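Local coordinates for protein chitinase A (Cycas revoluta, PDB 4MNK) that probably hydrolyses chitin as a plant class V chitinase of glycoside hydrolase family 18, and is seen here with bound N-acetylglucosamine sugars, at residues Ala204-Arg209 against Ala311-Tyr316; Trp245-Asn250 against Asn299-Tyr304; Gln275-Gly280 against Ala293-Asp298; Asp305-Val310 against Asp335-Lys340. All blocks are in the same frame, centred on the assembly; numbering follows the deposited sequence.

Contact 1 (Ala204-Arg209 against Ala311-Tyr316); sequences APAALR and ALKVQY
Leu208 sets its methyl CD1 squarely over one face of the Tyr316 ring, 3.7 Å from the ring centroid and only 13° off the normal, a CH-pi contact. CG of Leu208 stands anti to the backbone N, which carries the branch out from the loop to the helix, while the second methyl, CD2, leans on CB of the tyrosine. The Arg209 guanidinium reaches the same ring obliquely, NH2 lying 3.7 Å from CD1 of Tyr316 with the two planes 72° apart. In this TIM-barrel enzyme the contact joins helix 307-319 to the loop that follows strand 186-190, and helix 217-227 packs on both Leu208 and Tyr316. Beside the Tyr316 ring, Lys313 runs out fully extended beyond CG, and its NZ donates to the carbonyl O of Ala206 at 2.7 Å, tilted 26° from the carbonyl plane. The same ammonium group forms a salt bridge with Asp305, so charge and carbonyl together fix the end of a buried lysine chain, with CB of Ala206 packed 3.3 Å from NZ.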
loop_
_atom_site.group_PDB
_atom_site.type_symbol
_atom_site.label_atom_id
_atom_site.label_comp_id
_atom_site.label_asym_id
_atom_site.label_seq_id
_atom_site.Cartn_x
_atom_site.Cartn_y
_atom_site.Cartn_z
ATOM N N ALA A 204 -16.245 7.664 -5.328
ATOM C CA ALA A 204 -14.828 7.729 -5.678
ATOM C C ALA A 204 -14.004 6.993 -4.619
ATOM O O ALA A 204 -13.844 7.494 -3.503
ATOM C CB ALA A 204 -14.383 9.179 -5.805
ATOM N N PRO A 205 -13.474 5.800 -4.963
ATOM C CA PRO A 205 -12.837 4.938 -3.958
ATOM C C PRO A 205 -11.567 5.514 -3.330
ATOM O O PRO A 205 -11.182 5.097 -2.238
ATOM C CB PRO A 205 -12.510 3.660 -4.741
ATOM C CG PRO A 205 -13.372 3.710 -5.952
ATOM C CD PRO A 205 -13.513 5.152 -6.286
ATOM N N ALA A 206 -10.924 6.461 -4.007
ATOM C CA ALA A 206 -9.695 7.054 -3.488
ATOM C C ALA A 206 -9.697 8.583 -3.591
ATOM O O ALA A 206 -8.653 9.209 -3.787
ATOM C CB ALA A 206 -8.472 6.446 -4.177
ATOM N N ALA A 207 -10.879 9.175 -3.431
ATOM C CA ALA A 207 -11.050 10.626 -3.496
ATOM C C ALA A 207 -9.951 11.383 -2.751
ATOM O O ALA A 207 -9.688 11.112 -1.576
ATOM C CB ALA A 207 -12.415 11.014 -2.949
ATOM N N LEU A 208 -9.312 12.324 -3.440
ATOM C CA LEU A 208 -8.339 13.209 -2.801
ATOM C C LEU A 208 -9.028 14.149 -1.815
ATOM O O LEU A 208 -8.538 14.374 -0.708
ATOM C CB LEU A 208 -7.560 14.016 -3.846
ATOM C CG LEU A 208 -6.528 15.020 -3.316
ATOM C CD1 LEU A 208 -5.480 14.344 -2.431
ATOM C CD2 LEU A 208 -5.870 15.750 -4.469
ATOM N N ARG A 209 -10.159 14.703 -2.237
ATOM C CA ARG A 209 -10.965 15.564 -1.378
ATOM C C ARG A 209 -12.440 15.438 -1.746
ATOM O O ARG A 209 -12.791 14.782 -2.731
ATOM C CB ARG A 209 -10.474 17.027 -1.395
ATOM C CG ARG A 209 -10.255 17.634 -2.775
ATOM C CD ARG A 209 -9.841 19.106 -2.687
ATOM N NE ARG A 209 -8.520 19.312 -2.090
ATOM C CZ ARG A 209 -7.368 19.307 -2.759
ATOM N NH1 ARG A 209 -7.345 19.096 -4.071
ATOM N NH2 ARG A 209 -6.229 19.507 -2.111
ATOM N N ALA A 311 -1.575 12.665 -11.587
ATOM C CA ALA A 311 -0.748 13.871 -11.635
ATOM C C ALA A 311 -1.159 14.854 -10.539
ATOM O O ALA A 311 -0.313 15.458 -9.885
ATOM C CB ALA A 311 -0.825 14.528 -12.998
ATOM N N LEU A 312 -2.466 14.998 -10.336
ATOM C CA LEU A 312 -2.975 15.899 -9.305
ATOM C C LEU A 312 -2.636 15.412 -7.895
ATOM O O LEU A 312 -2.260 16.210 -7.041
ATOM C CB LEU A 312 -4.478 16.124 -9.476
ATOM C CG LEU A 312 -4.870 16.958 -10.703
ATOM C CD1 LEU A 312 -6.354 16.835 -10.985
ATOM C CD2 LEU A 312 -4.468 18.426 -10.557
ATOM N N LYS A 313 -2.744 14.104 -7.666
ATOM C CA LYS A 313 -2.402 13.524 -6.361
ATOM C C LYS A 313 -0.916 13.650 -6.045
ATOM O O LYS A 313 -0.543 13.925 -4.905
ATOM C CB LYS A 313 -2.828 12.057 -6.285
ATOM C CG LYS A 313 -4.304 11.869 -6.066
ATOM C CD LYS A 313 -4.657 10.409 -5.938
ATOM C CE LYS A 313 -6.093 10.268 -5.511
ATOM N NZ LYS A 313 -6.442 8.846 -5.294
ATOM N N VAL A 314 -0.074 13.446 -7.054
ATOM C CA VAL A 314 1.374 13.531 -6.869
ATOM C C VAL A 314 1.805 14.976 -6.604
ATOM O O VAL A 314 2.645 15.228 -5.737
ATOM C CB VAL A 314 2.136 12.896 -8.055
ATOM C CG1 VAL A 314 3.636 13.147 -7.953
ATOM C CG2 VAL A 314 1.855 11.401 -8.107
ATOM N N GLN A 315 1.202 15.919 -7.325
ATOM C CA GLN A 315 1.453 17.335 -7.076
ATOM C C GLN A 315 0.972 17.728 -5.678
ATOM O O GLN A 315 1.648 18.481 -4.978
ATOM C CB GLN A 315 0.803 18.209 -8.153
ATOM C CG GLN A 315 1.211 19.683 -8.093
ATOM C CD GLN A 315 2.712 19.900 -8.209
ATOM O OE1 GLN A 315 3.412 19.172 -8.916
ATOM N NE2 GLN A 315 3.212 20.915 -7.517
ATOM N N TYR A 316 -0.190 17.209 -5.281
ATOM C CA TYR A 316 -0.693 17.384 -3.916
ATOM C C TYR A 316 0.342 16.926 -2.883
ATOM O O TYR A 316 0.627 17.647 -1.927
ATOM C CB TYR A 316 -2.026 16.646 -3.717
ATOM C CG TYR A 316 -2.438 16.523 -2.263
ATOM C CD1 TYR A 316 -3.150 17.542 -1.629
ATOM C CD2 TYR A 316 -2.101 15.392 -1.515
ATOM C CE1 TYR A 316 -3.520 17.435 -0.289
ATOM C CE2 TYR A 316 -2.462 15.280 -0.176
ATOM C CZ TYR A 316 -3.172 16.301 0.425
ATOM O OH TYR A 316 -3.524 16.180 1.748
#

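Contact 2 (Trp245-Asn250 against Asn299-Tyr304); sequences WLLKNN and NVWVGY
The indoles of Trp245 and Trp301 meet through their six-membered rings, side by side and pointing the same way, with planes 76° apart in an oblique pairing. CE3 of Trp245 lies 3.5 Å from CE3 of Trp301, and the CZ3 atoms touch as well. CD2 of Leu247 crosses obliquely to the Trp301 side chain, 3.8 Å from its CB, and Tyr294 stacks on the Trp301 ring. Both indole nitrogens donate to backbone carbonyls, NE1 of Trp301 to Val253 and NE1 of Trp245 to Glu199, which fixes the rotation of the rings. With alanine replacing Trp301, CE3 and CZ3 of Trp245 and the Leu247 methyl would probably lose their packing partner, and the Val253 carbonyl this donor. Between the backbones, Trp245 and Trp301 form a hydrogen-bonded antiparallel pair, with N of Trp245 2.8 Å from O of Trp301 and a return bond from N of Trp301. Leu247 N adds a 2.7 Å bond to Asn299 O, and a water links Leu247 O to Asn299 ND2. Leu246 and Val300 pack on the sheet face opposite the tryptophans. The contact pairs the end of long barrel strand 234-247 with strand 300-304, the last of the alpha/beta insertion found in family 18 chitinases.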
loop_
_atom_site.group_PDB
_atom_site.type_symbol
_atom_site.label_atom_id
_atom_site.label_comp_id
_atom_site.label_asym_id
_atom_site.label_seq_id
_atom_site.Cartn_x
_atom_site.Cartn_y
_atom_site.Cartn_z
ATOM N N TRP A 245 -18.995 -1.492 -9.369
ATOM C CA TRP A 245 -20.364 -1.755 -8.957
ATOM C C TRP A 245 -21.164 -2.218 -10.165
ATOM O O TRP A 245 -20.805 -1.927 -11.313
ATOM C CB TRP A 245 -21.029 -0.465 -8.486
ATOM C CG TRP A 245 -20.668 0.081 -7.140
ATOM C CD1 TRP A 245 -21.371 -0.073 -5.980
ATOM C CD2 TRP A 245 -19.569 0.946 -6.828
ATOM N NE1 TRP A 245 -20.765 0.616 -4.960
ATOM C CE2 TRP A 245 -19.656 1.250 -5.452
ATOM C CE3 TRP A 245 -18.505 1.473 -7.570
ATOM C CZ2 TRP A 245 -18.730 2.072 -4.805
ATOM C CZ3 TRP A 245 -17.577 2.285 -6.920
ATOM C CH2 TRP A 245 -17.697 2.573 -5.552
ATOM N N LEU A 246 -22.267 -2.911 -9.895
ATOM C CA LEU A 246 -23.317 -3.110 -10.885
ATOM C C LEU A 246 -24.394 -2.058 -10.644
ATOM O O LEU A 246 -24.873 -1.902 -9.517
ATOM C CB LEU A 246 -23.908 -4.519 -10.794
ATOM C CG LEU A 246 -22.957 -5.690 -11.060
ATOM C CD1 LEU A 246 -23.672 -7.017 -10.858
ATOM C CD2 LEU A 246 -22.356 -5.617 -12.458
ATOM N N LEU A 247 -24.756 -1.331 -11.697
ATOM C CA LEU A 247 -25.736 -0.254 -11.597
ATOM C C LEU A 247 -27.155 -0.789 -11.501
ATOM O O LEU A 247 -27.502 -1.778 -12.153
ATOM C CB LEU A 247 -25.623 0.692 -12.794
ATOM C CG LEU A 247 -24.315 1.473 -12.951
ATOM C CD1 LEU A 247 -24.264 2.140 -14.311
ATOM C CD2 LEU A 247 -24.139 2.498 -11.839
ATOM N N LYS A 248 -27.971 -0.129 -10.684
ATOM C CA LYS A 248 -29.389 -0.459 -10.588
ATOM C C LYS A 248 -30.111 -0.084 -11.882
ATOM O O LYS A 248 -30.960 -0.838 -12.364
ATOM C CB LYS A 248 -30.033 0.235 -9.382
ATOM C CG LYS A 248 -31.443 -0.259 -9.058
ATOM C CD LYS A 248 -31.971 0.317 -7.747
ATOM C CE LYS A 248 -31.472 -0.462 -6.535
ATOM N NZ LYS A 248 -31.972 0.119 -5.256
ATOM N N ASN A 249 -29.759 1.077 -12.435
ATOM C CA ASN A 249 -30.330 1.572 -13.687
ATOM C C ASN A 249 -29.239 2.082 -14.622
ATOM O O ASN A 249 -28.387 2.875 -14.211
ATOM C CB ASN A 249 -31.342 2.691 -13.415
ATOM C CG ASN A 249 -32.411 2.284 -12.421
ATOM O OD1 ASN A 249 -33.105 1.284 -12.611
ATOM N ND2 ASN A 249 -32.551 3.061 -11.353
ATOM N N ASN A 250 -29.281 1.635 -15.875
ATOM C CA ASN A 250 -28.256 1.978 -16.869
ATOM C C ASN A 250 -28.248 3.439 -17.323
ATOM O O ASN A 250 -27.308 3.882 -17.985
ATOM C CB ASN A 250 -28.348 1.047 -18.086
ATOM C CG ASN A 250 -27.890 -0.368 -17.780
ATOM O OD1 ASN A 250 -27.708 -0.740 -16.622
ATOM N ND2 ASN A 250 -27.707 -1.166 -18.825
ATOM N N ASN A 299 -24.447 -1.876 -17.446
ATOM C CA ASN A 299 -24.654 -1.886 -15.992
ATOM C C ASN A 299 -23.379 -1.934 -15.137
ATOM O O ASN A 299 -23.452 -2.176 -13.934
ATOM C CB ASN A 299 -25.621 -3.009 -15.584
ATOM C CG ASN A 299 -25.026 -4.393 -15.757
ATOM O OD1 ASN A 299 -24.209 -4.631 -16.649
ATOM N ND2 ASN A 299 -25.444 -5.322 -14.903
ATOM N N VAL A 300 -22.218 -1.698 -15.747
ATOM C CA VAL A 300 -20.948 -1.759 -15.018
ATOM C C VAL A 300 -20.346 -0.363 -14.838
ATOM O O VAL A 300 -20.254 0.409 -15.792
ATOM C CB VAL A 300 -19.943 -2.727 -15.701
ATOM C CG1 VAL A 300 -18.601 -2.726 -14.982
ATOM C CG2 VAL A 300 -20.509 -4.142 -15.746
ATOM N N TRP A 301 -19.943 -0.058 -13.606
ATOM C CA TRP A 301 -19.402 1.247 -13.236
ATOM C C TRP A 301 -18.156 1.012 -12.397
ATOM O O TRP A 301 -18.180 0.209 -11.466
ATOM C CB TRP A 301 -20.439 1.995 -12.400
ATOM C CG TRP A 301 -20.245 3.481 -12.200
ATOM C CD1 TRP A 301 -20.890 4.477 -12.874
ATOM C CD2 TRP A 301 -19.408 4.137 -11.229
ATOM N NE1 TRP A 301 -20.501 5.706 -12.402
ATOM C CE2 TRP A 301 -19.593 5.529 -11.392
ATOM C CE3 TRP A 301 -18.519 3.686 -10.245
ATOM C CZ2 TRP A 301 -18.925 6.475 -10.606
ATOM C CZ3 TRP A 301 -17.847 4.635 -9.467
ATOM C CH2 TRP A 301 -18.057 6.010 -9.654
ATOM N N VAL A 302 -17.073 1.711 -12.714
ATOM C CA VAL A 302 -15.831 1.562 -11.957
ATOM C C VAL A 302 -15.216 2.927 -11.640
ATOM O O VAL A 302 -15.144 3.794 -12.508
ATOM C CB VAL A 302 -14.822 0.614 -12.682
ATOM C CG1 VAL A 302 -14.417 1.169 -14.050
ATOM C CG2 VAL A 302 -13.595 0.335 -11.808
ATOM N N GLY A 303 -14.804 3.111 -10.387
ATOM C CA GLY A 303 -14.106 4.324 -9.958
ATOM C C GLY A 303 -12.640 4.013 -9.728
ATOM O O GLY A 303 -12.309 2.983 -9.139
ATOM N N TYR A 304 -11.762 4.902 -10.187
ATOM C CA TYR A 304 -10.324 4.627 -10.211
ATOM C C TYR A 304 -9.533 5.919 -10.365
ATOM O O TYR A 304 -10.108 7.008 -10.465
ATOM C CB TYR A 304 -9.983 3.668 -11.366
ATOM C CG TYR A 304 -10.389 4.209 -12.721
ATOM C CD1 TYR A 304 -9.450 4.787 -13.578
ATOM C CD2 TYR A 304 -11.723 4.174 -13.133
ATOM C CE1 TYR A 304 -9.831 5.306 -14.818
ATOM C CE2 TYR A 304 -12.111 4.688 -14.364
ATOM C CZ TYR A 304 -11.164 5.251 -15.197
ATOM O OH TYR A 304 -11.574 5.753 -16.410
HETATM O O HOH W 1 -27.347 -4.538 -12.757
#

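Contact 3 (Gln275-Gly280 against Ala293-Asp298)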
loop_
_atom_site.group_PDB
_atom_site.type_symbol
_atom_site.label_atom_id
_atom_site.label_comp_id
_atom_site.label_asym_id
_atom_site.label_seq_id
_atom_site.Cartn_x
_atom_site.Cartn_y
_atom_site.Cartn_z
ATOM N N GLN A 275 -8.518 0.093 -18.700
ATOM C CA GLN A 275 -8.153 0.557 -20.040
ATOM C C GLN A 275 -8.816 -0.292 -21.128
ATOM O O GLN A 275 -9.305 0.246 -22.126
ATOM C CB GLN A 275 -6.631 0.588 -20.229
ATOM C CG GLN A 275 -5.886 1.494 -19.249
ATOM C CD GLN A 275 -6.330 2.942 -19.329
ATOM O OE1 GLN A 275 -5.904 3.687 -20.210
ATOM N NE2 GLN A 275 -7.183 3.351 -18.396
ATOM N N ASN A 276 -8.843 -1.608 -20.925
ATOM C CA ASN A 276 -9.558 -2.518 -21.823
ATOM C C ASN A 276 -11.054 -2.204 -21.853
ATOM O O ASN A 276 -11.672 -2.197 -22.917
ATOM C CB ASN A 276 -9.341 -3.979 -21.408
ATOM C CG ASN A 276 -7.894 -4.431 -21.543
ATOM O OD1 ASN A 276 -7.093 -3.819 -22.252
ATOM N ND2 ASN A 276 -7.558 -5.520 -20.862
ATOM N N PHE A 277 -11.616 -1.937 -20.675
ATOM C CA PHE A 277 -13.023 -1.571 -20.501
ATOM C C PHE A 277 -13.365 -0.341 -21.348
ATOM O O PHE A 277 -14.358 -0.342 -22.084
ATOM C CB PHE A 277 -13.271 -1.327 -19.006
ATOM C CG PHE A 277 -14.714 -1.116 -18.618
ATOM C CD1 PHE A 277 -15.046 -0.077 -17.753
ATOM C CD2 PHE A 277 -15.727 -1.970 -19.057
ATOM C CE1 PHE A 277 -16.365 0.129 -17.348
ATOM C CE2 PHE A 277 -17.051 -1.770 -18.658
ATOM C CZ PHE A 277 -17.368 -0.717 -17.805
ATOM N N ILE A 278 -12.516 0.684 -21.270
ATOM C CA ILE A 278 -12.690 1.917 -22.041
ATOM C C ILE A 278 -12.537 1.675 -23.550
ATOM O O ILE A 278 -13.355 2.145 -24.346
ATOM C CB ILE A 278 -11.722 3.030 -21.549
ATOM C CG1 ILE A 278 -12.073 3.449 -20.115
ATOM C CG2 ILE A 278 -11.754 4.243 -22.477
ATOM C CD1 ILE A 278 -10.956 4.170 -19.382
ATOM N N ARG A 279 -11.499 0.939 -23.945
ATOM C CA ARG A 279 -11.297 0.610 -25.359
ATOM C C ARG A 279 -12.444 -0.232 -25.931
ATOM O O ARG A 279 -12.728 -0.172 -27.129
ATOM C CB ARG A 279 -9.938 -0.064 -25.582
ATOM C CG ARG A 279 -8.790 0.931 -25.744
ATOM C CD ARG A 279 -7.474 0.252 -26.094
ATOM N NE ARG A 279 -6.703 -0.060 -24.896
ATOM C CZ ARG A 279 -6.670 -1.251 -24.302
ATOM N NH1 ARG A 279 -5.938 -1.416 -23.212
ATOM N NH2 ARG A 279 -7.355 -2.275 -24.795
ATOM N N GLY A 280 -13.118 -0.981 -25.063
ATOM C CA GLY A 280 -14.274 -1.778 -25.446
ATOM C C GLY A 280 -15.603 -1.041 -25.402
ATOM O O GLY A 280 -16.657 -1.660 -25.550
ATOM N N ALA A 293 -11.443 9.435 -11.309
ATOM C CA ALA A 293 -12.073 9.083 -12.569
ATOM C C ALA A 293 -13.090 7.980 -12.357
ATOM O O ALA A 293 -13.035 7.240 -11.369
ATOM C CB ALA A 293 -11.027 8.642 -13.582
ATOM N N TYR A 294 -14.026 7.878 -13.289
ATOM C CA TYR A 294 -14.881 6.712 -13.362
ATOM C C TYR A 294 -15.196 6.371 -14.804
ATOM O O TYR A 294 -15.047 7.206 -15.698
ATOM C CB TYR A 294 -16.148 6.861 -12.507
ATOM C CG TYR A 294 -17.066 8.020 -12.831
ATOM C CD1 TYR A 294 -18.155 7.854 -13.686
ATOM C CD2 TYR A 294 -16.882 9.268 -12.234
ATOM C CE1 TYR A 294 -19.023 8.914 -13.964
ATOM C CE2 TYR A 294 -17.742 10.333 -12.505
ATOM C CZ TYR A 294 -18.806 10.147 -13.369
ATOM O OH TYR A 294 -19.654 11.199 -13.635
ATOM N N ALA A 295 -15.599 5.127 -15.028
ATOM C CA ALA A 295 -15.952 4.663 -16.357
ATOM C C ALA A 295 -17.142 3.733 -16.256
ATOM O O ALA A 295 -17.278 2.988 -15.284
ATOM C CB ALA A 295 -14.772 3.964 -17.016
ATOM N N TYR A 296 -18.010 3.782 -17.259
ATOM C CA TYR A 296 -19.215 2.966 -17.244
ATOM C C TYR A 296 -19.588 2.475 -18.633
ATOM O O TYR A 296 -19.321 3.140 -19.635
ATOM C CB TYR A 296 -20.384 3.732 -16.607
ATOM C CG TYR A 296 -20.780 4.984 -17.362
ATOM C CD1 TYR A 296 -20.207 6.218 -17.054
ATOM C CD2 TYR A 296 -21.718 4.931 -18.394
ATOM C CE1 TYR A 296 -20.563 7.370 -17.749
ATOM C CE2 TYR A 296 -22.077 6.075 -19.098
ATOM C CZ TYR A 296 -21.496 7.286 -18.771
ATOM O OH TYR A 296 -21.857 8.419 -19.465
ATOM N N LYS A 297 -20.197 1.296 -18.671
ATOM C CA LYS A 297 -20.783 0.739 -19.876
ATOM C C LYS A 297 -21.907 -0.172 -19.422
ATOM O O LYS A 297 -21.714 -1.000 -18.533
ATOM C CB LYS A 297 -19.757 -0.058 -20.689
ATOM C CG LYS A 297 -20.251 -0.407 -22.095
ATOM C CD LYS A 297 -19.188 -1.072 -22.959
ATOM C CE LYS A 297 -19.247 -2.583 -22.862
ATOM N NZ LYS A 297 -18.292 -3.248 -23.800
ATOM N N ASP A 298 -23.080 -0.009 -20.029
ATOM C CA ASP A 298 -24.262 -0.779 -19.650
ATOM C C ASP A 298 -24.461 -0.732 -18.127
ATOM O O ASP A 298 -24.594 0.359 -17.575
ATOM C CB ASP A 298 -24.191 -2.195 -20.236
ATOM C CG ASP A 298 -24.142 -2.182 -21.758
ATOM O OD1 ASP A 298 -24.898 -1.395 -22.370
ATOM O OD2 ASP A 298 -23.345 -2.940 -22.350
HETATM O O HOH W 2 -15.658 -2.723 -22.654
#
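Phe277 is the first residue of the helix end to touch the strand, and it does so with the outer part of its ring. CG anti to the backbone N (chi1 -172°) brings the ring up against the strand, where CE1 meets the carbonyl O of Ala295 at 3.6 Å, the oxygen lying at the ring edge and in its plane. CZ and CE2 reach Lys297 CB, both at 3.8 Å. Ile278 follows, its CG1 packing 4.1 Å from the Ala295 methyl. Helix 271-279 thus lies against strand 292-297 in the alpha/beta insertion of the family 18 barrel; the axes of 275-279 and 293-297 pass 8.9 Å apart at 49°. At Gly280 the chain leaves helical geometry, and its carbonyl O accepts from Lys297 NZ at 2.9 Å, the donor standing above the carbonyl plane. A water accepting from the same NZ also donates to Phe277 O, so the ammonium reaches Gly280 O directly and Phe277 O through the water. A leucine in place of Lys297 would probably leave the Gly280 carbonyl without this donor and the bridging water less firmly placed.

Contact 4 (Asp305-Val310 against Asp335-Lys340); sequences DNQQSV and DAILPK
The first turns of two helices meet here, Gln307 and Leu338 approaching most closely with their CA atoms 6.0 Å apart, and no hydrogen bond crosses between them. Leu338 carries the packing. Its CG is anti to the carbonyl carbon (chi1 -57°), and the branch reaches into the start of the other helix. CD2 of Leu338 comes 3.5 Å from the carbonyl C of Asn306 and also meets N of Gln307, while CD1 of Leu338 lies 3.4 Å from O of Asp305. That carbonyl oxygen is buried by the contact and has no polar partner in the model. Val310 crosses the leucine obliquely, its CG2 3.9 Å from Leu338 CD2. Nearer the surface, the Gln307 chain bends at chi2 and lays CG and NE2 against the CG2 methyl of Ile337, each at 3.8 Å. The surface that receives Leu338 is held in shape by a capping box: Asn306 OD1 accepts from Ser309 N in a nearly straight bond, and Ser309 OG accepts from Asn306 N. The same hydroxyl donates at 2.7 Å to the anti lone pair of Asp305 OD1, which ties the residue before the cap to the first turn. Asp333 receives the backbone N-H groups of Ile337 and Leu338 at the head of the second helix. Phe271 of helix 271-279 packs against Gln307, Ile337 and Leu338, and strand 234-247 of the barrel lies beneath, with Ile238 against Val310 and Leu240 against Leu338.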
loop_
_atom_site.group_PDB
_atom_site.type_symbol
_atom_site.label_atom_id
_atom_site.label_comp_id
_atom_site.label_asym_id
_atom_site.label_seq_id
_atom_site.Cartn_x
_atom_site.Cartn_y
_atom_site.Cartn_z
ATOM N N ASP A 305 -8.210 5.791 -10.382
ATOM C CA ASP A 305 -7.333 6.909 -10.688
ATOM C C ASP A 305 -6.825 6.811 -12.116
ATOM O O ASP A 305 -6.426 5.737 -12.572
ATOM C CB ASP A 305 -6.165 6.971 -9.705
ATOM C CG ASP A 305 -6.543 7.658 -8.411
ATOM O OD1 ASP A 305 -6.824 8.876 -8.449
ATOM O OD2 ASP A 305 -6.565 6.983 -7.359
ATOM N N ASN A 306 -6.857 7.935 -12.823
ATOM C CA ASN A 306 -6.341 7.984 -14.185
ATOM C C ASN A 306 -5.148 8.924 -14.305
ATOM O O ASN A 306 -4.615 9.400 -13.300
ATOM C CB ASN A 306 -7.450 8.305 -15.203
ATOM C CG ASN A 306 -7.932 9.752 -15.141
ATOM O OD1 ASN A 306 -7.474 10.558 -14.329
ATOM N ND2 ASN A 306 -8.875 10.079 -16.014
ATOM N N GLN A 307 -4.729 9.187 -15.537
ATOM C CA GLN A 307 -3.554 10.003 -15.795
ATOM C C GLN A 307 -3.658 11.384 -15.135
ATOM O O GLN A 307 -2.709 11.865 -14.511
ATOM C CB GLN A 307 -3.337 10.121 -17.308
ATOM C CG GLN A 307 -3.012 8.786 -18.017
ATOM C CD GLN A 307 -4.225 8.039 -18.589
ATOM O OE1 GLN A 307 -5.281 7.920 -17.954
ATOM N NE2 GLN A 307 -4.056 7.500 -19.793
ATOM N N GLN A 308 -4.831 12.002 -15.248
ATOM C CA GLN A 308 -5.067 13.318 -14.663
ATOM C C GLN A 308 -5.103 13.291 -13.134
ATOM O O GLN A 308 -4.448 14.106 -12.483
ATOM C CB GLN A 308 -6.354 13.935 -15.213
ATOM C CG GLN A 308 -6.579 15.367 -14.763
ATOM C CD GLN A 308 -7.754 16.029 -15.449
ATOM O OE1 GLN A 308 -8.511 15.391 -16.181
ATOM N NE2 GLN A 308 -7.908 17.324 -15.216
ATOM N N SER A 309 -5.859 12.360 -12.557
ATOM C CA SER A 309 -5.977 12.327 -11.100
ATOM C C SER A 309 -4.660 11.951 -10.421
ATOM O O SER A 309 -4.353 12.473 -9.354
ATOM C CB SER A 309 -7.136 11.439 -10.635
ATOM O OG SER A 309 -6.883 10.070 -10.877
ATOM N N VAL A 310 -3.871 11.074 -11.046
ATOM C CA VAL A 310 -2.564 10.712 -10.493
ATOM C C VAL A 310 -1.623 11.922 -10.483
ATOM O O VAL A 310 -0.963 12.191 -9.479
ATOM C CB VAL A 310 -1.933 9.495 -11.217
ATOM C CG1 VAL A 310 -0.465 9.320 -10.830
ATOM C CG2 VAL A 310 -2.708 8.230 -10.887
ATOM N N ASP A 335 1.475 -1.535 -18.519
ATOM C CA ASP A 335 2.236 -0.610 -19.360
ATOM C C ASP A 335 2.870 0.538 -18.565
ATOM O O ASP A 335 3.495 1.431 -19.142
ATOM C CB ASP A 335 1.357 -0.071 -20.496
ATOM C CG ASP A 335 0.975 -1.147 -21.499
ATOM O OD1 ASP A 335 1.862 -1.929 -21.898
ATOM O OD2 ASP A 335 -0.209 -1.209 -21.890
ATOM N N ALA A 336 2.709 0.494 -17.241
ATOM C CA ALA A 336 3.237 1.514 -16.323
ATOM C C ALA A 336 2.849 2.951 -16.704
ATOM O O ALA A 336 3.660 3.878 -16.614
ATOM C CB ALA A 336 4.758 1.373 -16.162
ATOM N N ILE A 337 1.594 3.122 -17.113
ATOM C CA ILE A 337 1.068 4.426 -17.505
ATOM C C ILE A 337 1.063 5.395 -16.321
ATOM O O ILE A 337 1.562 6.518 -16.416
ATOM C CB ILE A 337 -0.363 4.294 -18.100
ATOM C CG1 ILE A 337 -0.379 3.328 -19.298
ATOM C CG2 ILE A 337 -0.960 5.670 -18.443
ATOM C CD1 ILE A 337 0.558 3.688 -20.453
ATOM N N LEU A 338 0.511 4.945 -15.200
ATOM C CA LEU A 338 0.380 5.811 -14.037
ATOM C C LEU A 338 1.701 6.033 -13.288
ATOM O O LEU A 338 1.979 7.156 -12.874
ATOM C CB LEU A 338 -0.762 5.349 -13.125
ATOM C CG LEU A 338 -2.130 5.275 -13.816
ATOM C CD1 LEU A 338 -3.189 4.806 -12.843
ATOM C CD2 LEU A 338 -2.530 6.612 -14.439
ATOM N N PRO A 339 2.537 4.981 -13.136
ATOM C CA PRO A 339 3.865 5.270 -12.586
ATOM C C PRO A 339 4.690 6.264 -13.417
ATOM O O PRO A 339 5.464 7.033 -12.849
ATOM C CB PRO A 339 4.525 3.887 -12.532
ATOM C CG PRO A 339 3.376 2.959 -12.328
ATOM C CD PRO A 339 2.294 3.527 -13.205
ATOM N N LYS A 340 4.516 6.269 -14.739
ATOM C CA LYS A 340 5.215 7.232 -15.591
ATOM C C LYS A 340 4.780 8.677 -15.333
ATOM O O LYS A 340 5.621 9.553 -15.134
ATOM C CB LYS A 340 5.078 6.860 -17.075
ATOM C CG LYS A 340 5.711 7.848 -18.063
ATOM C CD LYS A 340 7.211 8.030 -17.851
ATOM C CE LYS A 340 7.823 8.868 -18.966
ATOM N NZ LYS A 340 9.077 9.553 -18.540
#

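Chemistry varies with place in the fold, and not with burial alone. Contacts 1 and 4 are largely buried and share helix 307-319: the first joins its middle to a loop with one charged tether and a methyl on a ring, the second packs its start against helix 337-346 by van der Waals packing, with no hydrogen bond across. The Lys313-Asp305 salt bridge connects them directly. Contact 2, partly buried, relies on backbone pairing and aromatic rings, whereas contact 3 is a surface contact in which a phenylalanine ring packs on a strand and a lysine, with a water, reaches the helix end. Both reach the same sheet through neighbouring strands 292-297 and 300-304, the latter leading into helix 307-319.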